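Local coordinates for NAD-dependent protein deacylase 2 (Archaeoglobus fulgidus, PDB 4TWJ), which uses NAD to remove acetyl and longer acyl groups from protein lysines, among them the N-terminal lysine of the archaeal chromatin protein Alba, at residues E10-S15 with C184-V189; N59-W64 with G154-K159; F75-P80 with H106-S111. One frame throughout, in Å; residues are numbered along the deposited sequence.

Interaction 1: E10-S15 with C184-V189; sequences EILAKS and CDAFMV
Ser15 and Asp185 meet where helix 2-14 runs out and strand 186-190 is about to begin, and the carboxylate can be traced atom by atom. From CB, with CG held between the backbone N and the carbonyl carbon (chi1 57°), the side chain of Asp185 reaches back to the turn after the helix. Its CG lies 3.9 Å from Ser15 CB. OD1 comes to 3.3 Å from Ser15 CB and also accepts from the backbone N of His17, while OD2 rests 3.5 Å from Ser15 CA and accepts from the backbone N of Lys16. Were Asp185 an alanine, the Lys16 and His17 amides would probably lose these carboxylate acceptors and the turn would be less firmly fixed. Ser15 OG turns instead to its own helix, donating to Leu12 O at 2.8 Å. Beneath this polar end the contact is apolar: Ile11 CG2 touches Ala186 CB at 3.8 Å, and Leu12 CD1 meets Met188 CE at 4.1 Å, the two side chains crossing at about a right angle. Here the N-terminal helix packs against the central parallel sheet, beside strands 18-22 and 212-217, an alpha-on-beta layer of the sirtuin Rossmann-fold domain.

Interaction 2: N59-W64 with G154-K159; sequences NPRAFW and GSYYVK. With ACT (acetate ion), chain D.
Trp64 NE1 gives to two acceptors, Val158 O at 3.0 Å and, weakly, a water that also accepts from Val158 N, so the backbone of Val158 is tied to the tryptophan both directly and through solvent. The direct bond lies in the carbonyl plane and close to the plane of the indole, although the N-H points somewhat off line (141°). One helical turn earlier, Pro60 presses into the bend of 154-159. Its CG stands over the centre of the Tyr157 ring, 3.6 Å from the centroid, in a CH-pi contact, and its CB packs 3.3 Å from Tyr156 O. With its CG anti to the carbonyl carbon (chi1 -70°), Tyr157 brings one ring face up to the proline, and its OH donates to Lys57 O. An acetate, probably from the crystallisation liquor, sits by the helix start: Arg61 N gives a weak bond to the acetate O at 3.3 Å, and the acetate CH3 lies 3.8 Å from Tyr156 CB. Helix 60-73 thus meets the edge strand 158-162 of the three-stranded zinc-module sheet, with helix 53-58 flanking Tyr157 and strand 123-126 touching both Trp64 and Val158, close to zinc ligand Cys150.

Interaction 3: F75-P80 with H106-S111; sequences FAEPNP and HQRAGS
Ala76 turns its carbonyl to the guanidinium of Arg108, whose NH2 approaches O at the edge of the flat group. Arg108 NH2 to Ala76 O is only 2.5 Å, suspiciously short for a hydrogen bond, with the N-H bent to 123°, so the detail is doubtful. Glu77 follows with its backbone alongside the same group, CA lying 3.8 Å from Arg108 NH2. Its carboxylate does not reach the arginine: Glu77 OE1 and Arg108 NH1 stay 5.2 Å apart, so any attraction would probably be modest. Pro78 carries the apolar part of the contact. Its CB meets Ala109 CB at 3.7 Å, and its CG rests against the peptide joining Arg108 to Ala109 and lies 3.8 Å from Arg108 CB. Bends at chi2 and chi3 (-148° and -68°) carry the arginine past the proline ring to Ala76. Asn79 caps helix 80-90, its OD1 accepting from Ala81 N, while its ND2 donates to Ile26 O in the NAD-binding segment. Gly110, with positive phi, forms a Schellman motif after the short helix. The chemistry thus pairs a proline-alanine patch with an arginine whose guanidinium edge probably hydrogen-bonds a neutral carbonyl, which would ease but not neutralise its charge.

Overall arrangement
The three contacts illustrate how one chain ties together parts far apart in sequence in its two regions. Interactions 1 and 2 lie on opposite sides of the chain's centre, their own centres 42 Å apart: the first belongs to the Rossmann-fold domain, the second to the zinc-bearing region, where Val158 is about 6 Å from the metal by its side chain. Interaction 3 falls nearer the middle, with centres 22 Å from interaction 1 and 28 Å from interaction 2. NAD-binding residues lie within about 10 Å of two of them: Met188 is about 9 Å from Ile26 and Arg108 about 7 Å from Asp103, side chain to side chain. Phe63, in interaction 2's helix, packs on the modified side chain of the bound peptide.

Interaction 1: E10-S15 with C184-V189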
loop_
_atom_site.group_PDB
_atom_site.type_symbol
_atom_site.label_atom_id
_atom_site.label_comp_id
_atom_site.label_asym_id
_atom_site.label_seq_id
_atom_site.Cartn_x
_atom_site.Cartn_y
_atom_site.Cartn_z
ATOM N N GLU A 10 6.256 -3.227 -22.085
ATOM C CA GLU A 10 7.225 -4.193 -22.606
ATOM C C GLU A 10 7.889 -4.976 -21.475
ATOM O O GLU A 10 7.993 -6.204 -21.538
ATOM C CB GLU A 10 8.294 -3.498 -23.461
ATOM C CG GLU A 10 7.830 -3.140 -24.865
ATOM C CD GLU A 10 8.879 -2.391 -25.674
ATOM O OE1 GLU A 10 10.090 -2.558 -25.405
ATOM O OE2 GLU A 10 8.488 -1.639 -26.594
ATOM N N ILE A 11 8.322 -4.267 -20.437
ATOM C CA ILE A 11 8.936 -4.910 -19.275
ATOM C C ILE A 11 7.973 -5.916 -18.642
ATOM O O ILE A 11 8.350 -7.055 -18.371
ATOM C CB ILE A 11 9.404 -3.874 -18.226
ATOM C CG1 ILE A 11 10.653 -3.147 -18.739
ATOM C CG2 ILE A 11 9.706 -4.541 -16.886
ATOM C CD1 ILE A 11 10.989 -1.875 -17.991
ATOM N N LEU A 12 6.734 -5.492 -18.414
ATOM C CA LEU A 12 5.746 -6.346 -17.760
ATOM C C LEU A 12 5.356 -7.545 -18.623
ATOM O O LEU A 12 5.198 -8.653 -18.114
ATOM C CB LEU A 12 4.507 -5.535 -17.373
ATOM C CG LEU A 12 4.723 -4.518 -16.250
ATOM C CD1 LEU A 12 3.522 -3.590 -16.142
ATOM C CD2 LEU A 12 4.987 -5.219 -14.922
ATOM N N ALA A 13 5.215 -7.325 -19.927
ATOM C CA ALA A 13 4.848 -8.403 -20.851
ATOM C C ALA A 13 5.915 -9.500 -20.935
ATOM O O ALA A 13 5.586 -10.675 -21.120
ATOM C CB ALA A 13 4.557 -7.835 -22.232
ATOM N N LYS A 14 7.181 -9.116 -20.791
ATOM C CA LYS A 14 8.309 -10.056 -20.854
ATOM C C LYS A 14 8.666 -10.703 -19.511
ATOM O O LYS A 14 9.434 -11.665 -19.477
ATOM C CB LYS A 14 9.556 -9.342 -21.380
ATOM C CG LYS A 14 9.456 -8.860 -22.818
ATOM C CD LYS A 14 10.745 -8.188 -23.266
ATOM C CE LYS A 14 10.917 -6.808 -22.648
ATOM N NZ LYS A 14 12.265 -6.236 -22.911
ATOM N N SER A 15 8.129 -10.179 -18.412
ATOM C CA SER A 15 8.557 -10.603 -17.076
ATOM C C SER A 15 8.099 -12.021 -16.715
ATOM O O SER A 15 7.030 -12.460 -17.129
ATOM C CB SER A 15 8.051 -9.616 -16.020
ATOM O OG SER A 15 6.637 -9.637 -15.936
ATOM N N CYS A 184 11.986 -11.183 -8.007
ATOM C CA CYS A 184 11.171 -10.665 -9.095
ATOM C C CYS A 184 12.105 -10.176 -10.193
ATOM O O CYS A 184 13.267 -9.861 -9.931
ATOM C CB CYS A 184 10.278 -9.516 -8.605
ATOM S SG CYS A 184 11.139 -7.994 -8.154
ATOM N N ASP A 185 11.610 -10.127 -11.424
ATOM C CA ASP A 185 12.374 -9.515 -12.516
ATOM C C ASP A 185 11.775 -8.194 -12.990
ATOM O O ASP A 185 12.330 -7.542 -13.875
ATOM C CB ASP A 185 12.565 -10.485 -13.685
ATOM C CG ASP A 185 11.262 -11.013 -14.243
ATOM O OD1 ASP A 185 10.176 -10.686 -13.722
ATOM O OD2 ASP A 185 11.330 -11.790 -15.223
ATOM N N ALA A 186 10.651 -7.802 -12.392
ATOM C CA ALA A 186 10.064 -6.487 -12.617
ATOM C C ALA A 186 9.422 -6.006 -11.322
ATOM O O ALA A 186 8.735 -6.767 -10.647
ATOM C CB ALA A 186 9.034 -6.546 -13.733
ATOM N N PHE A 187 9.654 -4.744 -10.980
ATOM C CA PHE A 187 9.168 -4.172 -9.727
ATOM C C PHE A 187 8.624 -2.788 -10.051
ATOM O O PHE A 187 9.377 -1.913 -10.480
ATOM C CB PHE A 187 10.313 -4.096 -8.716
ATOM C CG PHE A 187 9.871 -3.853 -7.296
ATOM C CD1 PHE A 187 9.762 -4.906 -6.400
ATOM C CD2 PHE A 187 9.599 -2.565 -6.844
ATOM C CE1 PHE A 187 9.376 -4.683 -5.088
ATOM C CE2 PHE A 187 9.213 -2.339 -5.532
ATOM C CZ PHE A 187 9.103 -3.401 -4.657
ATOM N N MET A 188 7.316 -2.605 -9.888
ATOM C CA MET A 188 6.667 -1.346 -10.251
ATOM C C MET A 188 6.115 -0.653 -9.014
ATOM O O MET A 188 5.222 -1.176 -8.349
ATOM C CB MET A 188 5.550 -1.581 -11.273
ATOM C CG MET A 188 4.798 -0.309 -11.656
ATOM S SD MET A 188 3.800 -0.457 -13.151
ATOM C CE MET A 188 2.624 -1.709 -12.658
ATOM N N VAL A 189 6.668 0.518 -8.708
ATOM C CA VAL A 189 6.184 1.355 -7.614
ATOM C C VAL A 189 5.071 2.257 -8.149
ATOM O O VAL A 189 5.231 2.875 -9.205
ATOM C CB VAL A 189 7.324 2.216 -7.027
ATOM C CG1 VAL A 189 6.784 3.255 -6.046
ATOM C CG2 VAL A 189 8.361 1.325 -6.353
#

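Interaction 2: N59-W64 with G154-K159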
loop_
_atom_site.group_PDB
_atom_site.type_symbol
_atom_site.label_atom_id
_atom_site.label_comp_id
_atom_site.label_asym_id
_atom_site.label_seq_id
_atom_site.Cartn_x
_atom_site.Cartn_y
_atom_site.Cartn_z
ATOM N N ASN A 59 -2.887 9.773 23.483
ATOM C CA ASN A 59 -4.213 10.274 23.131
ATOM C C ASN A 59 -4.797 9.459 21.980
ATOM O O ASN A 59 -4.683 9.847 20.819
ATOM C CB ASN A 59 -4.142 11.761 22.768
ATOM C CG ASN A 59 -5.511 12.378 22.509
ATOM O OD1 ASN A 59 -6.543 11.729 22.644
ATOM N ND2 ASN A 59 -5.515 13.640 22.119
ATOM N N PRO A 60 -5.438 8.326 22.304
ATOM C CA PRO A 60 -6.014 7.493 21.247
ATOM C C PRO A 60 -7.175 8.173 20.511
ATOM O O PRO A 60 -7.423 7.876 19.342
ATOM C CB PRO A 60 -6.489 6.248 22.007
ATOM C CG PRO A 60 -6.709 6.716 23.406
ATOM C CD PRO A 60 -5.638 7.735 23.641
ATOM N N ARG A 61 -7.869 9.087 21.183
ATOM C CA ARG A 61 -8.955 9.833 20.548
ATOM C C ARG A 61 -8.452 10.689 19.382
ATOM O O ARG A 61 -9.117 10.789 18.354
ATOM C CB ARG A 61 -9.681 10.695 21.586
ATOM C CG ARG A 61 -10.961 11.348 21.086
ATOM C CD ARG A 61 -11.736 11.940 22.254
ATOM N NE ARG A 61 -13.017 12.528 21.861
ATOM C CZ ARG A 61 -13.169 13.713 21.273
ATOM N NH1 ARG A 61 -12.114 14.465 20.965
ATOM N NH2 ARG A 61 -14.391 14.146 20.977
ATOM N N ALA A 62 -7.273 11.290 19.530
ATOM C CA ALA A 62 -6.671 12.067 18.442
ATOM C C ALA A 62 -6.442 11.218 17.188
ATOM O O ALA A 62 -6.719 11.660 16.077
ATOM C CB ALA A 62 -5.367 12.711 18.895
ATOM N N PHE A 63 -5.946 9.996 17.368
ATOM C CA PHE A 63 -5.787 9.081 16.245
ATOM C C PHE A 63 -7.119 8.844 15.537
ATOM O O PHE A 63 -7.198 8.877 14.309
ATOM C CB PHE A 63 -5.207 7.738 16.706
ATOM C CG PHE A 63 -5.310 6.657 15.673
ATOM C CD1 PHE A 63 -4.371 6.558 14.656
ATOM C CD2 PHE A 63 -6.363 5.751 15.699
ATOM C CE1 PHE A 63 -4.471 5.575 13.693
ATOM C CE2 PHE A 63 -6.471 4.766 14.734
ATOM C CZ PHE A 63 -5.523 4.675 13.731
ATOM N N TRP A 64 -8.167 8.596 16.314
ATOM C CA TRP A 64 -9.470 8.302 15.726
ATOM C C TRP A 64 -10.109 9.523 15.052
ATOM O O TRP A 64 -10.710 9.392 13.986
ATOM C CB TRP A 64 -10.399 7.677 16.770
ATOM C CG TRP A 64 -10.066 6.235 17.020
ATOM C CD1 TRP A 64 -9.629 5.672 18.186
ATOM C CD2 TRP A 64 -10.120 5.179 16.060
ATOM N NE1 TRP A 64 -9.426 4.320 18.012
ATOM C CE2 TRP A 64 -9.720 3.995 16.713
ATOM C CE3 TRP A 64 -10.483 5.118 14.711
ATOM C CZ2 TRP A 64 -9.664 2.766 16.060
ATOM C CZ3 TRP A 64 -10.437 3.902 14.066
ATOM C CH2 TRP A 64 -10.029 2.737 14.741
ATOM N N GLY A 154 -14.884 -0.440 28.420
ATOM C CA GLY A 154 -15.127 1.000 28.261
ATOM C C GLY A 154 -13.921 1.808 27.813
ATOM O O GLY A 154 -14.020 3.022 27.652
ATOM N N SER A 155 -12.789 1.143 27.591
ATOM C CA SER A 155 -11.532 1.834 27.284
ATOM C C SER A 155 -11.603 2.692 26.025
ATOM O O SER A 155 -12.332 2.382 25.078
ATOM C CB SER A 155 -10.387 0.829 27.138
ATOM O OG SER A 155 -9.165 1.476 26.815
ATOM N N TYR A 156 -10.824 3.771 26.032
ATOM C CA TYR A 156 -10.611 4.603 24.853
ATOM C C TYR A 156 -9.497 4.040 23.957
ATOM O O TYR A 156 -9.218 4.608 22.904
ATOM C CB TYR A 156 -10.227 6.031 25.277
ATOM C CG TYR A 156 -11.387 6.926 25.656
ATOM C CD1 TYR A 156 -11.835 7.922 24.791
ATOM C CD2 TYR A 156 -12.026 6.795 26.886
ATOM C CE1 TYR A 156 -12.893 8.751 25.132
ATOM C CE2 TYR A 156 -13.080 7.620 27.235
ATOM C CZ TYR A 156 -13.510 8.596 26.354
ATOM O OH TYR A 156 -14.559 9.422 26.697
ATOM N N TYR A 157 -8.863 2.941 24.366
ATOM C CA TYR A 157 -7.686 2.418 23.662
ATOM C C TYR A 157 -7.999 1.210 22.781
ATOM O O TYR A 157 -7.438 0.127 22.968
ATOM C CB TYR A 157 -6.576 2.078 24.662
ATOM C CG TYR A 157 -5.956 3.299 25.289
ATOM C CD1 TYR A 157 -6.526 3.900 26.408
ATOM C CD2 TYR A 157 -4.812 3.866 24.750
ATOM C CE1 TYR A 157 -5.958 5.026 26.981
ATOM C CE2 TYR A 157 -4.240 4.989 25.312
ATOM C CZ TYR A 157 -4.814 5.569 26.422
ATOM O OH TYR A 157 -4.232 6.689 26.976
ATOM N N VAL A 158 -8.893 1.409 21.815
ATOM C CA VAL A 158 -9.143 0.411 20.779
ATOM C C VAL A 158 -8.198 0.706 19.623
ATOM O O VAL A 158 -8.349 1.716 18.930
ATOM C CB VAL A 158 -10.598 0.440 20.276
ATOM C CG1 VAL A 158 -10.798 -0.579 19.155
ATOM C CG2 VAL A 158 -11.557 0.177 21.427
ATOM N N LYS A 159 -7.217 -0.172 19.436
ATOM C CA LYS A 159 -6.182 0.024 18.428
ATOM C C LYS A 159 -6.419 -0.909 17.241
ATOM O O LYS A 159 -6.517 -2.119 17.426
ATOM C CB LYS A 159 -4.802 -0.252 19.026
ATOM C CG LYS A 159 -3.644 0.120 18.107
ATOM C CD LYS A 159 -2.328 -0.438 18.608
ATOM C CE LYS A 159 -1.194 -0.088 17.658
ATOM N NZ LYS A 159 -1.210 -0.926 16.426
HETATM C C ACT D . -8.320 10.270 25.378
HETATM O O ACT D . -7.677 10.153 24.314
HETATM O OXT ACT D . -8.942 11.319 25.655
HETATM C CH3 ACT D . -8.351 9.122 26.341
HETATM O O HOH W 1 -10.170 3.798 20.741
#

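Interaction 3: F75-P80 with H106-S111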
loop_
_atom_site.group_PDB
_atom_site.type_symbol
_atom_site.label_atom_id
_atom_site.label_comp_id
_atom_site.label_asym_id
_atom_site.label_seq_id
_atom_site.Cartn_x
_atom_site.Cartn_y
_atom_site.Cartn_z
ATOM N N PHE A 75 -10.277 7.431 -1.350
ATOM C CA PHE A 75 -11.277 6.795 -2.199
ATOM C C PHE A 75 -12.125 5.840 -1.367
ATOM O O PHE A 75 -11.593 4.984 -0.660
ATOM C CB PHE A 75 -10.621 6.025 -3.353
ATOM C CG PHE A 75 -10.219 6.894 -4.510
ATOM C CD1 PHE A 75 -11.170 7.342 -5.418
ATOM C CD2 PHE A 75 -8.895 7.259 -4.698
ATOM C CE1 PHE A 75 -10.807 8.141 -6.489
ATOM C CE2 PHE A 75 -8.524 8.057 -5.768
ATOM C CZ PHE A 75 -9.482 8.501 -6.664
ATOM N N ALA A 76 -13.443 5.999 -1.448
ATOM C CA ALA A 76 -14.368 5.129 -0.721
ATOM C C ALA A 76 -14.407 3.719 -1.311
ATOM O O ALA A 76 -14.734 2.762 -0.613
ATOM C CB ALA A 76 -15.763 5.731 -0.717
ATOM N N GLU A 77 -14.087 3.606 -2.599
ATOM C CA GLU A 77 -14.050 2.316 -3.288
ATOM C C GLU A 77 -12.885 2.290 -4.281
ATOM O O GLU A 77 -12.325 3.340 -4.597
ATOM C CB GLU A 77 -15.380 2.074 -4.003
ATOM C CG GLU A 77 -16.522 1.750 -3.051
ATOM C CD GLU A 77 -17.836 1.498 -3.759
ATOM O OE1 GLU A 77 -18.608 0.639 -3.281
ATOM O OE2 GLU A 77 -18.101 2.157 -4.788
ATOM N N PRO A 78 -12.512 1.094 -4.774
ATOM C CA PRO A 78 -11.372 1.014 -5.694
ATOM C C PRO A 78 -11.514 1.885 -6.949
ATOM O O PRO A 78 -12.615 2.044 -7.479
ATOM C CB PRO A 78 -11.328 -0.468 -6.077
ATOM C CG PRO A 78 -11.998 -1.179 -4.957
ATOM C CD PRO A 78 -13.043 -0.239 -4.435
ATOM N N ASN A 79 -10.393 2.449 -7.391
ATOM C CA ASN A 79 -10.315 3.249 -8.610
ATOM C C ASN A 79 -9.664 2.432 -9.741
ATOM O O ASN A 79 -9.237 1.299 -9.507
ATOM C CB ASN A 79 -9.558 4.561 -8.330
ATOM C CG ASN A 79 -8.109 4.343 -7.916
ATOM O OD1 ASN A 79 -7.347 3.667 -8.601
ATOM N ND2 ASN A 79 -7.721 4.943 -6.793
ATOM N N PRO A 80 -9.599 2.994 -10.966
ATOM C CA PRO A 80 -9.042 2.250 -12.107
ATOM C C PRO A 80 -7.611 1.729 -11.935
ATOM O O PRO A 80 -7.252 0.739 -12.572
ATOM C CB PRO A 80 -9.112 3.268 -13.245
ATOM C CG PRO A 80 -10.292 4.109 -12.898
ATOM C CD PRO A 80 -10.194 4.272 -11.408
ATOM N N HIS A 106 -7.046 -2.825 -2.627
ATOM C CA HIS A 106 -6.526 -3.826 -3.559
ATOM C C HIS A 106 -7.404 -5.079 -3.550
ATOM O O HIS A 106 -7.820 -5.556 -4.610
ATOM C CB HIS A 106 -5.073 -4.193 -3.240
ATOM C CG HIS A 106 -4.085 -3.135 -3.623
ATOM N ND1 HIS A 106 -3.925 -2.702 -4.920
ATOM C CD2 HIS A 106 -3.187 -2.440 -2.883
ATOM C CE1 HIS A 106 -2.982 -1.777 -4.963
ATOM N NE2 HIS A 106 -2.518 -1.599 -3.739
ATOM N N GLN A 107 -7.695 -5.587 -2.354
ATOM C CA GLN A 107 -8.513 -6.794 -2.199
ATOM C C GLN A 107 -9.933 -6.574 -2.710
ATOM O O GLN A 107 -10.514 -7.465 -3.330
ATOM C CB GLN A 107 -8.570 -7.251 -0.737
ATOM C CG GLN A 107 -7.241 -7.694 -0.149
ATOM C CD GLN A 107 -6.531 -6.568 0.569
ATOM O OE1 GLN A 107 -6.364 -5.485 0.017
ATOM N NE2 GLN A 107 -6.131 -6.810 1.811
ATOM N N ARG A 108 -10.479 -5.387 -2.452
ATOM C CA ARG A 108 -11.830 -5.040 -2.900
ATOM C C ARG A 108 -11.919 -4.873 -4.421
ATOM O O ARG A 108 -13.007 -4.964 -4.996
ATOM C CB ARG A 108 -12.326 -3.773 -2.195
ATOM C CG ARG A 108 -12.598 -3.971 -0.710
ATOM C CD ARG A 108 -13.740 -3.098 -0.214
ATOM N NE ARG A 108 -13.403 -1.678 -0.224
ATOM C CZ ARG A 108 -14.228 -0.702 0.151
ATOM N NH1 ARG A 108 -15.461 -0.975 0.569
ATOM N NH2 ARG A 108 -13.821 0.560 0.106
ATOM N N ALA A 109 -10.775 -4.634 -5.062
ATOM C CA ALA A 109 -10.690 -4.580 -6.522
ATOM C C ALA A 109 -10.476 -5.958 -7.159
ATOM O O ALA A 109 -10.486 -6.073 -8.384
ATOM C CB ALA A 109 -9.573 -3.634 -6.942
ATOM N N GLY A 110 -10.261 -6.988 -6.339
ATOM C CA GLY A 110 -10.075 -8.356 -6.830
ATOM C C GLY A 110 -8.668 -8.928 -6.717
ATOM O O GLY A 110 -8.444 -10.087 -7.071
ATOM N N SER A 111 -7.713 -8.136 -6.231
ATOM C CA SER A 111 -6.360 -8.642 -6.008
ATOM C C SER A 111 -6.397 -9.704 -4.912
ATOM O O SER A 111 -7.128 -9.568 -3.933
ATOM C CB SER A 111 -5.395 -7.518 -5.615
ATOM O OG SER A 111 -5.203 -6.596 -6.674
#